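Local coordinates for protein UV damage endonuclease (Sulfolobus acidocaldarius, PDB 3TC3) that probably acts as a metal-dependent endonuclease of DNA excision repair, recognising UV-damaged DNA and cutting it, with manganese bound at its active site, at residues G262-T267 with E288-E293; I41-L46 with I84-H89; D109-N114 with M153-K158; N175-N180 with L207-R212. All coordinates share one frame; numbering follows the deposited sequence.

Contact 1: residues G262-T267 with E288-E293. With MN (manganese (II) ion), chain C.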
loop_
_atom_site.group_PDB
_atom_site.type_symbol
_atom_site.label_atom_id
_atom_site.label_comp_id
_atom_site.label_asym_id
_atom_site.label_seq_id
_atom_site.Cartn_x
_atom_site.Cartn_y
_atom_site.Cartn_z
ATOM N N GLY A 262 17.019 -4.083 -6.989
ATOM C CA GLY A 262 15.800 -4.007 -6.241
ATOM C C GLY A 262 15.836 -3.087 -5.040
ATOM O O GLY A 262 14.772 -2.785 -4.461
ATOM N N VAL A 263 17.017 -2.656 -4.640
ATOM C CA VAL A 263 17.114 -1.669 -3.566
ATOM C C VAL A 263 16.533 -0.375 -4.065
ATOM O O VAL A 263 16.961 0.147 -5.113
ATOM C CB VAL A 263 18.583 -1.480 -3.124
ATOM C CG1 VAL A 263 18.724 -0.284 -2.121
ATOM C CG2 VAL A 263 19.073 -2.832 -2.480
ATOM N N HIS A 264 15.587 0.152 -3.295
ATOM C CA HIS A 264 14.827 1.352 -3.750
ATOM C C HIS A 264 15.696 2.640 -3.642
ATOM O O HIS A 264 16.480 2.830 -2.738
ATOM C CB HIS A 264 13.625 1.596 -2.838
ATOM C CG HIS A 264 12.437 0.686 -3.066
ATOM N ND1 HIS A 264 11.318 0.780 -2.293
ATOM C CD2 HIS A 264 12.210 -0.322 -3.979
ATOM C CE1 HIS A 264 10.431 -0.154 -2.673
ATOM N NE2 HIS A 264 10.959 -0.831 -3.719
ATOM N N ALA A 265 15.545 3.486 -4.639
ATOM C CA ALA A 265 16.232 4.740 -4.711
ATOM C C ALA A 265 15.925 5.643 -3.508
ATOM O O ALA A 265 14.832 5.610 -2.913
ATOM C CB ALA A 265 15.839 5.443 -5.981
ATOM N N THR A 266 16.948 6.467 -3.212
ATOM C CA THR A 266 16.795 7.391 -2.089
ATOM C C THR A 266 15.985 8.636 -2.525
ATOM O O THR A 266 15.553 9.419 -1.662
ATOM C CB THR A 266 18.184 7.820 -1.526
ATOM O OG1 THR A 266 19.087 8.066 -2.582
ATOM C CG2 THR A 266 18.700 6.677 -0.660
ATOM N N THR A 267 15.801 8.795 -3.838
ATOM C CA THR A 267 14.920 9.883 -4.340
ATOM C C THR A 267 14.602 9.543 -5.787
ATOM O O THR A 267 15.329 8.728 -6.397
ATOM C CB THR A 267 15.706 11.270 -4.307
ATOM O OG1 THR A 267 14.768 12.357 -4.534
ATOM C CG2 THR A 267 16.815 11.336 -5.422
ATOM N N GLU A 288 7.593 4.965 -4.093
ATOM C CA GLU A 288 8.252 4.168 -3.032
ATOM C C GLU A 288 9.752 4.440 -3.098
ATOM O O GLU A 288 10.552 3.762 -3.840
ATOM C CB GLU A 288 8.030 2.670 -3.342
ATOM C CG GLU A 288 6.578 2.266 -3.208
ATOM C CD GLU A 288 6.384 0.764 -3.275
ATOM O OE1 GLU A 288 7.034 0.134 -4.160
ATOM O OE2 GLU A 288 5.527 0.259 -2.555
ATOM N N VAL A 289 10.041 5.628 -2.612
ATOM C CA VAL A 289 11.467 6.061 -2.548
ATOM C C VAL A 289 11.702 6.611 -1.142
ATOM O O VAL A 289 10.813 7.013 -0.407
ATOM C CB VAL A 289 11.768 7.091 -3.631
ATOM C CG1 VAL A 289 11.906 6.381 -5.021
ATOM C CG2 VAL A 289 10.794 8.295 -3.624
ATOM N N LYS A 290 12.985 6.702 -0.782
ATOM C CA LYS A 290 13.228 6.851 0.620
ATOM C C LYS A 290 13.037 8.296 1.104
ATOM O O LYS A 290 12.843 8.473 2.308
ATOM C CB LYS A 290 14.694 6.501 0.912
ATOM C CG LYS A 290 14.993 4.991 0.548
ATOM C CD LYS A 290 14.387 4.074 1.517
ATOM C CE LYS A 290 14.933 2.652 1.146
ATOM N NZ LYS A 290 13.774 1.701 1.121
ATOM N N ASP A 291 13.032 9.286 0.197
ATOM C CA ASP A 291 12.763 10.675 0.693
ATOM C C ASP A 291 11.310 11.116 0.616
ATOM O O ASP A 291 11.012 12.303 0.909
ATOM C CB ASP A 291 13.676 11.725 -0.049
ATOM C CG ASP A 291 13.414 11.856 -1.524
ATOM O OD1 ASP A 291 12.559 11.085 -2.056
ATOM O OD2 ASP A 291 14.072 12.733 -2.112
ATOM N N LYS A 292 10.406 10.167 0.344
ATOM C CA LYS A 292 8.950 10.370 0.707
ATOM C C LYS A 292 8.417 11.674 0.121
ATOM O O LYS A 292 8.387 11.820 -1.122
ATOM C CB LYS A 292 8.691 10.233 2.215
ATOM C CG LYS A 292 9.029 8.800 2.637
ATOM C CD LYS A 292 8.673 8.544 4.124
ATOM C CE LYS A 292 9.038 7.166 4.627
ATOM N NZ LYS A 292 8.209 6.127 3.878
ATOM N N GLU A 293 7.947 12.580 0.960
ATOM C CA GLU A 293 7.242 13.776 0.435
ATOM C C GLU A 293 8.147 14.654 -0.481
ATOM O O GLU A 293 7.614 15.355 -1.311
ATOM C CB GLU A 293 6.667 14.687 1.576
ATOM C CG GLU A 293 7.770 15.436 2.360
ATOM C CD GLU A 293 8.635 14.572 3.313
ATOM O OE1 GLU A 293 8.371 13.356 3.606
ATOM O OE2 GLU A 293 9.610 15.152 3.848
HETATM MN MN MN C . 6.019 -1.835 -4.720
HETATM O O HOH W 1 11.484 3.403 -0.145
HETATM O O HOH W 2 14.924 -0.800 -0.656
HETATM O O HOH W 3 5.288 -2.262 -2.486
#

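Contact 2: residues I41-L46 with I84-H89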
loop_
_atom_site.group_PDB
_atom_site.type_symbol
_atom_site.label_atom_id
_atom_site.label_comp_id
_atom_site.label_asym_id
_atom_site.label_seq_id
_atom_site.Cartn_x
_atom_site.Cartn_y
_atom_site.Cartn_z
ATOM N N ILE A 41 5.358 0.522 19.006
ATOM C CA ILE A 41 5.884 0.208 20.336
ATOM C C ILE A 41 6.310 -1.266 20.367
ATOM O O ILE A 41 5.829 -2.132 19.601
ATOM C CB ILE A 41 4.799 0.508 21.377
ATOM C CG1 ILE A 41 3.654 -0.491 21.312
ATOM C CG2 ILE A 41 4.424 2.019 21.349
ATOM C CD1 ILE A 41 2.804 -0.446 22.577
ATOM N N LYS A 42 7.267 -1.548 21.275
ATOM C CA LYS A 42 7.744 -2.943 21.452
ATOM C C LYS A 42 6.706 -3.791 22.156
ATOM O O LYS A 42 5.941 -3.287 22.993
ATOM C CB LYS A 42 9.046 -2.983 22.317
ATOM C CG LYS A 42 10.201 -2.068 21.776
ATOM C CD LYS A 42 11.430 -2.045 22.713
ATOM C CE LYS A 42 11.215 -1.068 23.865
ATOM N NZ LYS A 42 12.479 -0.602 24.525
ATOM N N LEU A 43 6.688 -5.062 21.830
ATOM C CA LEU A 43 5.763 -5.979 22.543
ATOM C C LEU A 43 5.858 -5.801 24.066
ATOM O O LEU A 43 4.847 -5.744 24.800
ATOM C CB LEU A 43 6.017 -7.440 22.138
ATOM C CG LEU A 43 5.060 -8.425 22.793
ATOM C CD1 LEU A 43 3.542 -8.041 22.582
ATOM C CD2 LEU A 43 5.370 -9.858 22.368
ATOM N N SER A 44 7.082 -5.650 24.530
ATOM C CA SER A 44 7.351 -5.512 25.957
ATOM C C SER A 44 6.714 -4.262 26.608
ATOM O O SER A 44 6.703 -4.156 27.832
ATOM C CB SER A 44 8.879 -5.554 26.148
ATOM O OG SER A 44 9.493 -4.365 25.634
ATOM N N SER A 45 6.304 -3.285 25.780
ATOM C CA SER A 45 5.647 -2.042 26.174
ATOM C C SER A 45 4.139 -2.056 26.023
ATOM O O SER A 45 3.463 -1.033 26.345
ATOM C CB SER A 45 6.179 -0.901 25.316
ATOM O OG SER A 45 7.588 -0.781 25.388
ATOM N N LEU A 46 3.577 -3.199 25.620
ATOM C CA LEU A 46 2.139 -3.259 25.387
ATOM C C LEU A 46 1.332 -2.864 26.616
ATOM O O LEU A 46 1.407 -3.523 27.678
ATOM C CB LEU A 46 1.734 -4.634 24.796
ATOM C CG LEU A 46 0.253 -4.969 24.579
ATOM C CD1 LEU A 46 -0.341 -3.966 23.553
ATOM C CD2 LEU A 46 0.145 -6.390 23.998
ATOM N N ILE A 84 -2.098 1.930 14.496
ATOM C CA ILE A 84 -2.470 1.414 15.859
ATOM C C ILE A 84 -1.411 0.324 16.217
ATOM O O ILE A 84 -1.452 -0.781 15.692
ATOM C CB ILE A 84 -3.813 0.728 15.827
ATOM C CG1 ILE A 84 -4.878 1.607 15.173
ATOM C CG2 ILE A 84 -4.195 0.273 17.339
ATOM C CD1 ILE A 84 -5.167 2.971 15.914
ATOM N N PRO A 85 -0.408 0.639 17.054
ATOM C CA PRO A 85 0.652 -0.324 17.280
ATOM C C PRO A 85 0.267 -1.676 17.823
ATOM O O PRO A 85 -0.480 -1.644 18.811
ATOM C CB PRO A 85 1.561 0.420 18.268
ATOM C CG PRO A 85 1.341 1.814 18.026
ATOM C CD PRO A 85 -0.196 1.890 17.794
ATOM N N LEU A 86 0.801 -2.783 17.271
ATOM C CA LEU A 86 0.535 -4.132 17.777
ATOM C C LEU A 86 -0.931 -4.570 17.710
ATOM O O LEU A 86 -1.316 -5.584 18.304
ATOM C CB LEU A 86 1.066 -4.330 19.239
ATOM C CG LEU A 86 2.568 -4.088 19.369
ATOM C CD1 LEU A 86 2.826 -3.973 20.906
ATOM C CD2 LEU A 86 3.283 -5.298 18.693
ATOM N N ALA A 87 -1.731 -3.893 16.861
ATOM C CA ALA A 87 -3.180 -4.176 16.806
ATOM C C ALA A 87 -3.582 -5.605 16.514
ATOM O O ALA A 87 -4.654 -6.040 16.971
ATOM C CB ALA A 87 -3.868 -3.246 15.772
ATOM N N SER A 88 -2.771 -6.345 15.760
ATOM C CA SER A 88 -3.238 -7.738 15.479
ATOM C C SER A 88 -2.551 -8.774 16.342
ATOM O O SER A 88 -2.771 -9.981 16.151
ATOM C CB SER A 88 -3.002 -8.081 14.003
ATOM O OG SER A 88 -1.593 -8.101 13.800
ATOM N N HIS A 89 -1.683 -8.351 17.270
ATOM C CA HIS A 89 -1.030 -9.294 18.154
ATOM C C HIS A 89 -2.060 -9.989 19.046
ATOM O O HIS A 89 -3.036 -9.377 19.514
ATOM C CB HIS A 89 0.013 -8.570 19.005
ATOM C CG HIS A 89 0.894 -9.503 19.768
ATOM N ND1 HIS A 89 0.516 -10.102 20.961
ATOM C CD2 HIS A 89 2.159 -9.993 19.457
ATOM C CE1 HIS A 89 1.473 -10.947 21.346
ATOM N NE2 HIS A 89 2.505 -10.855 20.437
#

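Contact 3: residues D109-N114 with M153-K158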
loop_
_atom_site.group_PDB
_atom_site.type_symbol
_atom_site.label_atom_id
_atom_site.label_comp_id
_atom_site.label_asym_id
_atom_site.label_seq_id
_atom_site.Cartn_x
_atom_site.Cartn_y
_atom_site.Cartn_z
ATOM N N ASP A 109 -13.572 11.570 7.149
ATOM C CA ASP A 109 -14.333 12.658 6.501
ATOM C C ASP A 109 -13.473 13.510 5.656
ATOM O O ASP A 109 -13.841 13.854 4.519
ATOM C CB ASP A 109 -15.054 13.583 7.519
ATOM C CG ASP A 109 -16.134 12.873 8.274
ATOM O OD1 ASP A 109 -16.631 11.806 7.841
ATOM O OD2 ASP A 109 -16.496 13.402 9.352
ATOM N N PHE A 110 -12.249 13.804 6.120
ATOM C CA PHE A 110 -11.362 14.658 5.377
ATOM C C PHE A 110 -10.940 13.969 4.086
ATOM O O PHE A 110 -10.860 14.580 3.028
ATOM C CB PHE A 110 -10.114 14.972 6.213
ATOM C CG PHE A 110 -9.177 15.925 5.546
ATOM C CD1 PHE A 110 -9.373 17.317 5.696
ATOM C CD2 PHE A 110 -8.105 15.476 4.727
ATOM C CE1 PHE A 110 -8.503 18.237 5.063
ATOM C CE2 PHE A 110 -7.212 16.405 4.096
ATOM C CZ PHE A 110 -7.425 17.794 4.289
ATOM N N ILE A 111 -10.705 12.652 4.178
ATOM C CA ILE A 111 -10.357 11.928 2.976
ATOM C C ILE A 111 -11.447 11.893 1.903
ATOM O O ILE A 111 -11.163 12.088 0.700
ATOM C CB ILE A 111 -9.898 10.490 3.409
ATOM C CG1 ILE A 111 -8.572 10.571 4.181
ATOM C CG2 ILE A 111 -9.893 9.447 2.290
ATOM C CD1 ILE A 111 -8.206 9.218 4.916
ATOM N N LYS A 112 -12.671 11.657 2.348
ATOM C CA LYS A 112 -13.809 11.543 1.417
ATOM C C LYS A 112 -14.166 12.932 0.896
ATOM O O LYS A 112 -14.478 13.066 -0.281
ATOM C CB LYS A 112 -15.019 10.915 2.142
ATOM C CG LYS A 112 -14.864 9.425 2.225
ATOM C CD LYS A 112 -15.970 8.768 3.021
ATOM C CE LYS A 112 -16.147 9.254 4.470
ATOM N NZ LYS A 112 -17.236 8.482 5.171
ATOM N N GLU A 113 -14.062 13.946 1.751
ATOM C CA GLU A 113 -14.379 15.345 1.328
ATOM C C GLU A 113 -13.432 15.882 0.257
ATOM O O GLU A 113 -13.795 16.705 -0.579
ATOM C CB GLU A 113 -14.326 16.264 2.519
ATOM C CG GLU A 113 -15.584 16.243 3.401
ATOM C CD GLU A 113 -15.352 16.835 4.812
ATOM O OE1 GLU A 113 -14.213 17.333 5.094
ATOM O OE2 GLU A 113 -16.278 16.739 5.655
ATOM N N ASN A 114 -12.189 15.377 0.245
ATOM C CA ASN A 114 -11.147 15.942 -0.580
ATOM C C ASN A 114 -10.601 14.970 -1.655
ATOM O O ASN A 114 -9.618 15.244 -2.247
ATOM C CB ASN A 114 -10.055 16.480 0.323
ATOM C CG ASN A 114 -10.568 17.654 1.156
ATOM O OD1 ASN A 114 -10.770 18.748 0.612
ATOM N ND2 ASN A 114 -10.857 17.425 2.403
ATOM N N MET A 153 -12.530 4.519 9.781
ATOM C CA MET A 153 -12.479 5.838 9.130
ATOM C C MET A 153 -13.685 6.057 8.211
ATOM O O MET A 153 -13.913 7.192 7.780
ATOM C CB MET A 153 -11.194 5.992 8.305
ATOM C CG MET A 153 -10.012 5.928 9.223
ATOM S SD MET A 153 -8.453 6.024 8.300
ATOM C CE MET A 153 -7.268 6.160 9.613
ATOM N N GLY A 154 -14.480 5.016 7.952
ATOM C CA GLY A 154 -15.608 5.126 7.021
ATOM C C GLY A 154 -15.178 5.306 5.573
ATOM O O GLY A 154 -15.887 5.942 4.775
ATOM N N ILE A 155 -14.019 4.749 5.202
ATOM C CA ILE A 155 -13.574 4.816 3.847
ATOM C C ILE A 155 -13.336 3.428 3.231
ATOM O O ILE A 155 -13.450 2.384 3.936
ATOM C CB ILE A 155 -12.267 5.622 3.783
ATOM C CG1 ILE A 155 -11.114 4.838 4.459
ATOM C CG2 ILE A 155 -12.437 7.069 4.438
ATOM C CD1 ILE A 155 -9.738 5.602 4.402
ATOM N N GLU A 156 -13.126 3.437 1.930
ATOM C CA GLU A 156 -12.856 2.133 1.255
ATOM C C GLU A 156 -11.356 1.850 1.311
ATOM O O GLU A 156 -10.943 1.221 2.348
ATOM C CB GLU A 156 -13.381 2.076 -0.172
ATOM C CG GLU A 156 -14.971 2.195 -0.345
ATOM C CD GLU A 156 -15.808 1.297 0.558
ATOM O OE1 GLU A 156 -15.464 0.122 0.824
ATOM O OE2 GLU A 156 -16.891 1.763 0.985
ATOM N N GLY A 157 -10.602 2.271 0.281
ATOM C CA GLY A 157 -9.138 2.062 0.356
ATOM C C GLY A 157 -8.814 0.668 -0.105
ATOM O O GLY A 157 -9.689 -0.199 -0.202
ATOM N N LYS A 158 -7.567 0.475 -0.408
ATOM C CA LYS A 158 -7.033 -0.858 -0.790
ATOM C C LYS A 158 -5.989 -1.354 0.176
ATOM O O LYS A 158 -5.158 -0.567 0.639
ATOM C CB LYS A 158 -6.436 -0.816 -2.204
ATOM C CG LYS A 158 -7.518 -0.459 -3.324
ATOM C CD LYS A 158 -8.620 -1.428 -3.393
ATOM C CE LYS A 158 -9.519 -1.099 -4.639
ATOM N NZ LYS A 158 -10.717 -1.930 -4.485
HETATM O O HOH W 4 -16.082 9.045 7.742
#

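Contact 4: residues N175-N180 with L207-R212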
loop_
_atom_site.group_PDB
_atom_site.type_symbol
_atom_site.label_atom_id
_atom_site.label_comp_id
_atom_site.label_asym_id
_atom_site.label_seq_id
_atom_site.Cartn_x
_atom_site.Cartn_y
_atom_site.Cartn_z
ATOM N N ASN A 175 -2.335 -21.667 -6.277
ATOM C CA ASN A 175 -3.601 -22.228 -5.907
ATOM C C ASN A 175 -3.844 -22.132 -4.393
ATOM O O ASN A 175 -4.994 -21.835 -4.026
ATOM C CB ASN A 175 -3.681 -23.632 -6.467
ATOM C CG ASN A 175 -4.085 -23.593 -7.983
ATOM O OD1 ASN A 175 -5.104 -22.928 -8.392
ATOM N ND2 ASN A 175 -3.296 -24.227 -8.795
ATOM N N ARG A 176 -2.790 -22.229 -3.587
ATOM C CA ARG A 176 -2.952 -22.015 -2.117
ATOM C C ARG A 176 -3.371 -20.539 -1.877
ATOM O O ARG A 176 -4.240 -20.267 -1.026
ATOM C CB ARG A 176 -1.679 -22.218 -1.285
ATOM C CG ARG A 176 -1.247 -23.704 -1.212
ATOM C CD ARG A 176 -0.224 -23.906 -0.038
ATOM N NE ARG A 176 0.867 -22.909 -0.035
ATOM C CZ ARG A 176 1.930 -22.973 -0.819
ATOM N NH1 ARG A 176 2.113 -24.038 -1.655
ATOM N NH2 ARG A 176 2.827 -22.008 -0.787
ATOM N N PHE A 177 -2.830 -19.617 -2.666
ATOM C CA PHE A 177 -3.269 -18.235 -2.432
ATOM C C PHE A 177 -4.762 -18.092 -2.684
ATOM O O PHE A 177 -5.486 -17.443 -1.943
ATOM C CB PHE A 177 -2.481 -17.316 -3.351
ATOM C CG PHE A 177 -2.872 -15.862 -3.193
ATOM C CD1 PHE A 177 -4.020 -15.323 -3.844
ATOM C CD2 PHE A 177 -2.079 -15.027 -2.402
ATOM C CE1 PHE A 177 -4.354 -14.016 -3.604
ATOM C CE2 PHE A 177 -2.468 -13.693 -2.155
ATOM C CZ PHE A 177 -3.595 -13.164 -2.801
ATOM N N ILE A 178 -5.191 -18.576 -3.851
ATOM C CA ILE A 178 -6.622 -18.491 -4.237
ATOM C C ILE A 178 -7.547 -19.209 -3.192
ATOM O O ILE A 178 -8.569 -18.607 -2.786
ATOM C CB ILE A 178 -6.838 -19.086 -5.626
ATOM C CG1 ILE A 178 -6.185 -18.139 -6.665
ATOM C CG2 ILE A 178 -8.362 -19.226 -5.910
ATOM C CD1 ILE A 178 -6.180 -18.697 -8.098
ATOM N N GLU A 179 -7.118 -20.399 -2.726
ATOM C CA GLU A 179 -7.920 -21.128 -1.738
ATOM C C GLU A 179 -8.108 -20.296 -0.467
ATOM O O GLU A 179 -9.206 -20.197 0.043
ATOM C CB GLU A 179 -7.307 -22.499 -1.407
ATOM C CG GLU A 179 -8.363 -23.380 -0.653
ATOM C CD GLU A 179 -7.911 -24.623 0.121
ATOM O OE1 GLU A 179 -6.722 -24.992 0.121
ATOM O OE2 GLU A 179 -8.822 -25.214 0.763
ATOM N N ASN A 180 -6.994 -19.727 0.029
ATOM C CA ASN A 180 -7.088 -19.041 1.311
ATOM C C ASN A 180 -7.749 -17.670 1.144
ATOM O O ASN A 180 -8.459 -17.210 2.031
ATOM C CB ASN A 180 -5.668 -18.842 1.884
ATOM C CG ASN A 180 -5.033 -20.215 2.345
ATOM O OD1 ASN A 180 -5.779 -21.216 2.378
ATOM N ND2 ASN A 180 -3.783 -20.290 2.638
ATOM N N LEU A 207 -1.733 -11.786 -12.790
ATOM C CA LEU A 207 -2.894 -11.722 -13.713
ATOM C C LEU A 207 -3.617 -13.099 -13.669
ATOM O O LEU A 207 -4.855 -13.154 -13.779
ATOM C CB LEU A 207 -2.395 -11.433 -15.115
ATOM C CG LEU A 207 -1.929 -9.986 -15.304
ATOM C CD1 LEU A 207 -1.350 -9.779 -16.732
ATOM C CD2 LEU A 207 -3.072 -9.015 -15.069
ATOM N N TRP A 208 -2.851 -14.194 -13.472
ATOM C CA TRP A 208 -3.487 -15.544 -13.428
ATOM C C TRP A 208 -4.385 -15.605 -12.223
ATOM O O TRP A 208 -5.502 -16.162 -12.271
ATOM C CB TRP A 208 -2.359 -16.558 -13.402
ATOM C CG TRP A 208 -2.827 -17.978 -13.609
ATOM C CD1 TRP A 208 -2.951 -18.658 -14.824
ATOM C CD2 TRP A 208 -3.283 -18.915 -12.586
ATOM N NE1 TRP A 208 -3.394 -19.936 -14.613
ATOM C CE2 TRP A 208 -3.583 -20.168 -13.308
ATOM C CE3 TRP A 208 -3.394 -18.886 -11.170
ATOM C CZ2 TRP A 208 -4.081 -21.303 -12.629
ATOM C CZ3 TRP A 208 -3.848 -20.077 -10.506
ATOM C CH2 TRP A 208 -4.145 -21.222 -11.238
ATOM N N ILE A 209 -3.902 -15.090 -11.078
ATOM C CA ILE A 209 -4.714 -15.015 -9.878
ATOM C C ILE A 209 -5.937 -14.127 -10.115
ATOM O O ILE A 209 -7.057 -14.551 -9.772
ATOM C CB ILE A 209 -3.898 -14.536 -8.650
ATOM C CG1 ILE A 209 -2.847 -15.579 -8.255
ATOM C CG2 ILE A 209 -4.901 -14.161 -7.501
ATOM C CD1 ILE A 209 -1.937 -15.081 -7.127
ATOM N N SER A 210 -5.740 -12.925 -10.658
ATOM C CA SER A 210 -6.847 -11.995 -10.834
ATOM C C SER A 210 -7.942 -12.586 -11.674
ATOM O O SER A 210 -9.130 -12.377 -11.372
ATOM C CB SER A 210 -6.320 -10.703 -11.489
ATOM O OG SER A 210 -7.327 -9.704 -11.545
ATOM N N GLU A 211 -7.592 -13.322 -12.752
ATOM C CA GLU A 211 -8.592 -13.850 -13.659
ATOM C C GLU A 211 -9.579 -14.773 -12.918
ATOM O O GLU A 211 -10.747 -14.832 -13.299
ATOM C CB GLU A 211 -7.896 -14.623 -14.801
ATOM C CG GLU A 211 -8.843 -15.188 -15.746
ATOM C CD GLU A 211 -9.146 -14.184 -16.841
ATOM O OE1 GLU A 211 -8.515 -13.087 -16.832
ATOM O OE2 GLU A 211 -10.001 -14.492 -17.699
ATOM N N ARG A 212 -9.098 -15.444 -11.880
ATOM C CA ARG A 212 -9.895 -16.457 -11.113
ATOM C C ARG A 212 -10.482 -15.872 -9.845
ATOM O O ARG A 212 -11.214 -16.624 -9.133
ATOM C CB ARG A 212 -8.948 -17.644 -10.837
ATOM C CG ARG A 212 -8.686 -18.394 -12.126
ATOM C CD ARG A 212 -7.307 -19.147 -11.980
ATOM N NE ARG A 212 -7.069 -19.836 -13.209
ATOM C CZ ARG A 212 -6.654 -19.315 -14.350
ATOM N NH1 ARG A 212 -6.322 -17.993 -14.415
ATOM N NH2 ARG A 212 -6.550 -20.061 -15.467
#

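Contact 1: residues G262-T267 with E288-E293
The backbones of A265 and K290 join through a hydrogen bond from K290 N to A265 O (3.0 Å), where two irregular runs meet with their end-to-end directions 44° apart. Both belong to loops at the C-terminal mouth of a TIM barrel: segment 262-267 follows strand 249-252, and segment 288-293 follows strand 283-287, the last of the eight. E288 comes straight off that last strand and gives OE1 to the manganese ion at 2.3 Å; E195, D220 and a water also bind the ion, and D251 belongs to the same site. Its other oxygen, OE2, forms a salt bridge with R78, which should help to fix the turn of the carboxylate. The imidazole of H264 lies against this ligand, with CE1 3.7 Å from E288 OE1, while CB of E288 packs near CE1 and ND1 of the same ring. K290 bends at its second torsion (chi2 -73°) and again at its last, which brings NZ back beside H264. There NZ donates to two waters: one lies 3.1 Å from NZ at the in-plane edge of the imidazole, and the other takes the H264 backbone N-H, with a water-to-N distance of 2.9 Å. A265 CB meets V289 CG1 at 4.2 Å, a small apolar contact beside the backbone bond. V289 also starts a type I turn that runs to K292, just before helix 293-305, and this places D291 against T267. K298 also bonds T267 OG1, which itself donates to D291 OD2 at 2.5 Å, on the syn side of the carboxylate and 28° out of its plane.

Contact 2: residues I41-L46 with I84-H89
I41, L43 and L46 pack on P85, L86 and H89 in a largely apolar contact, without hydrogen bonds between the two segments, that joins two loops near the rim of the molecule, remote from the metal site. L86 is the central piece. It stands at the corner of two successive turns, a type II turn from I84 to A87 and a type I turn from L86 to H89, and its positive phi of 62° belongs to the first of them. Its branch CD1 does most of the touching: it reaches I41 CG1 at 3.6 Å, passes 3.9 Å from L43 CA and meets L46 CB at 4.1 Å, so one methyl meets residues on both sides of the short 3-10 turn 43-45. In the TIM barrel these loops follow the first and second strands, 22-27 and 76-78, and the contact therefore ties together two neighbouring beta-alpha connections. At the buried end the I41 side chain crosses the proline at about a right angle, with I41 CG1 3.8 Å from P85 CB, and both residues also lean on helix 48-71. At the outer end the contact becomes a CH-pi interaction. L43 extends CG away from its own backbone N (chi1 -178°), which carries methyl CD1 over the imidazole of H89, 3.7 Å from the ring centroid and 12° off its normal. The sister methyl CD2 approaches H89 NE2 at 3.6 Å, while ND1 of that ring is hydrogen-bonded to K91 N.

Contact 3: residues D109-N114 with M153-K158
The flat groups of this contact are the G154 carbonyl, which K112 NZ meets 33° out of its plane, and the F110 ring on the same helix as K112, one face of which carries N114 ND2 3.5 Å above its centre. They sit in the outer layer of the TIM barrel, where helix 101-113 packs against the turn leading from helix 133-153 into strand 158-162. N114 ND2 also donates to F110 O at 2.9 Å, on a lone pair of that carbonyl, which should help to hold the amide over the ring; the side chain thus folds back onto the last turn of the helix it follows. Across the contact, helix 133-153 finishes in a Schellman motif with G154 as its positive-phi residue, and the chain then turns toward the strand. K112 reaches over this corner with a single bend, at chi3 (-58°), and NZ donates to G154 O at 2.9 Å. Beside the lysine stem, buried I155 faces helix 101-113: its CG2 touches K112 CG at 4.0 Å, while its CD1 meets I111 CD1, also at 4.0 Å, the two isoleucines crossing at about a right angle. Both rest on I118 of strand 117-120, which places them between helix and barrel wall. The backbone carbonyls of I155 and E156 are taken up by R191. A bridging water finishes the exposed side of the contact, accepting from K112 NZ at 2.9 Å and donating to D109 OD1 at 2.8 Å and to M153 O at 2.9 Å.

Contact 4: residues N175-N180 with L207-R212
I178 leaves its helix with CB directed at segment 207-212, CG1 then comes within 4.3 Å of I209 CG2, and the terminal CD1 ends against W208, 3.6 Å from CZ3. The same CD1 also touches the aliphatic root of R212, with CB at 4.0 Å, so the tip sits where indole and arginine stem converge. The pair is a helix-helix packing in the outer layer of the TIM barrel: helices 170-181 and 203-213 follow the fourth and fifth strands and run in roughly the same direction, and the axes of segments 175-180 and 207-212 approach to 10.5 Å and cross at -33°. On the barrel side, F177 turns its ring inward with CG opposite its backbone N (chi1 179°), and CD1 meets I209 CD1 at 3.9 Å. Both side chains press on I194 of strand 192-195, next to the metal ligand E195, and so fill the wedge between the two helices and the barrel wall. Toward the surface the packing becomes polar at its fringe. N175 presents OD1 to the indole in the plane of the ring, 3.5 Å from W208 CH2, with the amide plane steeply turned against it. R212 runs extended from CG to NE and lays its guanidinium over one face of the W208 indole, CZ standing 3.2 Å above the ring plane and offset toward the rim. The group is tied back to the residue one turn earlier, since R212 NH1 donates to a lone pair of W208 O at 2.9 Å with an N-H...O angle of 149°.

In the fold
All four contacts belong to the TIM barrel but differ in where they sit in it. Contacts 1 and 2 join loops that follow strands, yet they differ sharply in chemistry: contact 1 is polar, hydrated and metal-bound, while contact 2, farthest of the four from the chain centre, is largely apolar. Contacts 3 and 4 lie in the outer helical shell, each with buried apolar side chains against a strand and polar groups at the surface. Contact 3 joins a helix to an alpha-beta turn, contact 4 a helix to a helix. Helix 133-153 relates contacts 2 and 3, whose nearest atoms are about 7 Å apart; strand 158-162 leads from contact 3 toward contact 4.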